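Local atomic coordinates of peptidyl-prolyl cis-trans isomerase FKBP13, chloroplastic (PDB entry 1U79), a protein that catalyses the cis-trans isomerization of proline peptide bonds in the chloroplast thylakoid lumen and regulates the accumulation of the Rieske protein. Residues I93-A98 with P114-L119. Numbering follows the deposited sequence.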
ATOM      1  N   ILE A  93       4.989   5.461   1.168  1.00 10.31           N
ATOM      2  CA  ILE A  93       5.974   4.422   1.443  1.00 10.17           C
ATOM      3  C   ILE A  93       7.390   4.751   1.010  1.00 11.41           C
ATOM      4  O   ILE A  93       7.655   4.919  -0.173  1.00 12.99           O
ATOM      5  CB  ILE A  93       5.558   3.098   0.739  1.00 10.09           C
ATOM      6  CG1 ILE A  93       4.108   2.753   1.104  1.00 12.30           C
ATOM      7  CG2 ILE A  93       6.519   1.966   1.137  1.00  8.81           C
ATOM      8  CD1 ILE A  93       3.587   1.477   0.478  1.00 15.72           C
ATOM      9  N   PRO A  94       8.327   4.836   1.969  1.00 14.46           N
ATOM     10  CA  PRO A  94       9.713   5.145   1.609  1.00 14.54           C
ATOM     11  C   PRO A  94      10.221   3.960   0.788  1.00 15.35           C
ATOM     12  O   PRO A  94       9.738   2.848   0.958  1.00 14.39           O
ATOM     13  CB  PRO A  94      10.420   5.241   2.962  1.00 15.95           C
ATOM     14  CG  PRO A  94       9.329   5.577   3.920  1.00 18.82           C
ATOM     15  CD  PRO A  94       8.168   4.737   3.428  1.00 14.35           C
ATOM     16  N   PRO A  95      11.206   4.184  -0.099  1.00 15.46           N
ATOM     17  CA  PRO A  95      11.769   3.126  -0.948  1.00 15.23           C
ATOM     18  C   PRO A  95      12.200   1.876  -0.187  1.00 14.07           C
ATOM     19  O   PRO A  95      12.066   0.768  -0.692  1.00 13.23           O
ATOM     20  CB  PRO A  95      12.956   3.813  -1.616  1.00 16.32           C
ATOM     21  CG  PRO A  95      12.528   5.239  -1.673  1.00 18.71           C
ATOM     22  CD  PRO A  95      11.895   5.463  -0.332  1.00 16.04           C
ATOM     23  N   GLU A  96      12.736   2.067   1.016  1.00 15.69           N
ATOM     24  CA  GLU A  96      13.196   0.959   1.857  1.00 18.64           C
ATOM     25  C   GLU A  96      12.101  -0.090   2.084  1.00 17.91           C
ATOM     26  O   GLU A  96      12.392  -1.278   2.222  1.00 18.35           O
ATOM     27  CB  GLU A  96      13.684   1.503   3.213  1.00 21.75           C
ATOM     28  CG  GLU A  96      12.589   2.202   4.021  1.00 28.54           C
ATOM     29  CD  GLU A  96      13.121   3.075   5.153  1.00 32.21           C
ATOM     30  OE1 GLU A  96      13.954   3.966   4.883  1.00 32.58           O
ATOM     31  OE2 GLU A  96      12.695   2.877   6.313  1.00 34.32           O
ATOM     32  N   LEU A  97      10.846   0.353   2.116  1.00 16.37           N
ATOM     33  CA  LEU A  97       9.707  -0.539   2.325  1.00 16.29           C
ATOM     34  C   LEU A  97       8.935  -0.807   1.030  1.00 15.91           C
ATOM     35  O   LEU A  97       7.800  -1.295   1.056  1.00 16.35           O
ATOM     36  CB  LEU A  97       8.764   0.057   3.371  1.00 14.45           C
ATOM     37  CG  LEU A  97       9.446   0.364   4.716  1.00 18.04           C
ATOM     38  CD1 LEU A  97       8.458   1.035   5.662  1.00 18.40           C
ATOM     39  CD2 LEU A  97       9.981  -0.926   5.324  1.00 16.37           C
ATOM     40  N   ALA A  98       9.541  -0.474  -0.106  1.00 13.87           N
ATOM     41  CA  ALA A  98       8.887  -0.710  -1.385  1.00 14.10           C
ATOM     42  C   ALA A  98       9.850  -1.464  -2.302  1.00 14.87           C
ATOM     43  O   ALA A  98      10.153  -2.621  -2.040  1.00 15.13           O
ATOM     44  CB  ALA A  98       8.443   0.618  -2.017  1.00 13.62           C
ATOM     45  N   PRO A 114      10.977   4.229 -10.723  1.00 16.91           N
ATOM     46  CA  PRO A 114      12.388   4.586 -10.615  1.00 15.66           C
ATOM     47  C   PRO A 114      13.026   4.136  -9.312  1.00 15.50           C
ATOM     48  O   PRO A 114      12.344   3.943  -8.290  1.00 14.30           O
ATOM     49  CB  PRO A 114      12.368   6.110 -10.716  1.00 15.94           C
ATOM     50  CG  PRO A 114      11.159   6.384 -11.539  1.00 15.48           C
ATOM     51  CD  PRO A 114      10.157   5.431 -10.957  1.00 14.78           C
ATOM     52  N   PRO A 115      14.352   3.950  -9.331  1.00 13.36           N
ATOM     53  CA  PRO A 115      15.064   3.534  -8.126  1.00 14.08           C
ATOM     54  C   PRO A 115      14.819   4.577  -7.027  1.00 13.64           C
ATOM     55  O   PRO A 115      14.682   5.770  -7.320  1.00 13.66           O
ATOM     56  CB  PRO A 115      16.522   3.526  -8.572  1.00 16.59           C
ATOM     57  CG  PRO A 115      16.430   3.153 -10.050  1.00 15.80           C
ATOM     58  CD  PRO A 115      15.248   3.985 -10.508  1.00 16.49           C
ATOM     59  N   ALA A 116      14.740   4.116  -5.778  1.00 13.04           N
ATOM     60  CA  ALA A 116      14.567   4.990  -4.617  1.00 13.87           C
ATOM     61  C   ALA A 116      13.286   5.805  -4.639  1.00 13.77           C
ATOM     62  O   ALA A 116      13.249   6.935  -4.144  1.00 14.45           O
ATOM     63  CB  ALA A 116      15.778   5.926  -4.487  1.00 13.72           C
ATOM     64  N   SER A 117      12.229   5.216  -5.186  1.00 11.91           N
ATOM     65  CA  SER A 117      10.948   5.889  -5.268  1.00 13.91           C
ATOM     66  C   SER A 117      10.075   5.779  -4.024  1.00 12.41           C
ATOM     67  O   SER A 117       9.855   4.694  -3.495  1.00 13.62           O
ATOM     68  CB  SER A 117      10.133   5.346  -6.451  1.00 16.08           C
ATOM     69  OG  SER A 117      10.701   5.708  -7.701  1.00 14.58           O
ATOM     70  N   VAL A 118       9.578   6.918  -3.561  1.00 12.36           N
ATOM     71  CA  VAL A 118       8.628   6.932  -2.458  1.00 11.67           C
ATOM     72  C   VAL A 118       7.333   6.639  -3.212  1.00 12.84           C
ATOM     73  O   VAL A 118       7.087   7.219  -4.273  1.00 11.82           O
ATOM     74  CB  VAL A 118       8.507   8.325  -1.819  1.00 13.61           C
ATOM     75  CG1 VAL A 118       7.308   8.350  -0.869  1.00 13.46           C
ATOM     76  CG2 VAL A 118       9.793   8.670  -1.080  1.00 12.06           C
ATOM     77  N   LEU A 119       6.515   5.731  -2.701  1.00 11.82           N
ATOM     78  CA  LEU A 119       5.279   5.403  -3.394  1.00 12.01           C
ATOM     79  C   LEU A 119       4.046   5.880  -2.645  1.00 13.08           C
ATOM     80  O   LEU A 119       3.995   5.849  -1.419  1.00 13.72           O
ATOM     81  CB  LEU A 119       5.182   3.890  -3.588  1.00 12.68           C
ATOM     82  CG  LEU A 119       6.393   3.205  -4.218  1.00 14.17           C
ATOM     83  CD1 LEU A 119       6.087   1.720  -4.400  1.00 11.18           C
ATOM     84  CD2 LEU A 119       6.715   3.855  -5.569  1.00 13.73           C
TER
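Leu-119 carries CG beside its own backbone N and anti to its carbonyl carbon (chi1 -51°), which sends CD1 against the methyl of Ala-98, with CD1 3.5 Å from Ala-98 CB. In Val-118, CG1 lies anti to the backbone N (chi1 169°) and rests by the carbonyl oxygen of Ile-93. CG2, the other branch, lies against CD of Pro-95. The backbones pair at one end of the contact. Ile-93 N donates to Leu-119 O at 2.8 Å; this bond is nearly straight (165°) and in the carbonyl plane. Leu-119 N returns a bond of 2.9 Å to Ile-93 O from slightly off that carbonyl's plane. Ile-93 O also takes a CA-H...O contact from Val-118 CA at 3.2 Å. This oxygen thus takes one N-H bond and one weaker CA-H contact. Beyond the pair the two segments are no longer strand but stay side by side, and the ring of Pro-95 packs on the other segment. Its CG presses on the peptide after Ala-116, 3.1 Å from Ala-116 O and 3.3 Å from Ser-117 O. An alanine in place of Pro-95 would lose CG and CD, and would probably leave a gap beside the Ala-116 carbonyl and Val-118 CG2. The facing segment folds into a type II turn from Pro-114 to Ser-117. Ser-117 OG reaches back to Pro-114 O in the same turn, at 2.5 Å, so short that the distance is doubtful. Ile-93 and Leu-119 point to the same side of the sheet, where Ile-93 also touches Trp-70 of helix 68-75. The arrangement is an antiparallel hydrogen-bonded pair where strand 88-93 ends and strand 119-128 begins. It closes the base of the long excursion between these strands in the FKBP fold, whose curved antiparallel sheet wraps against a short helix.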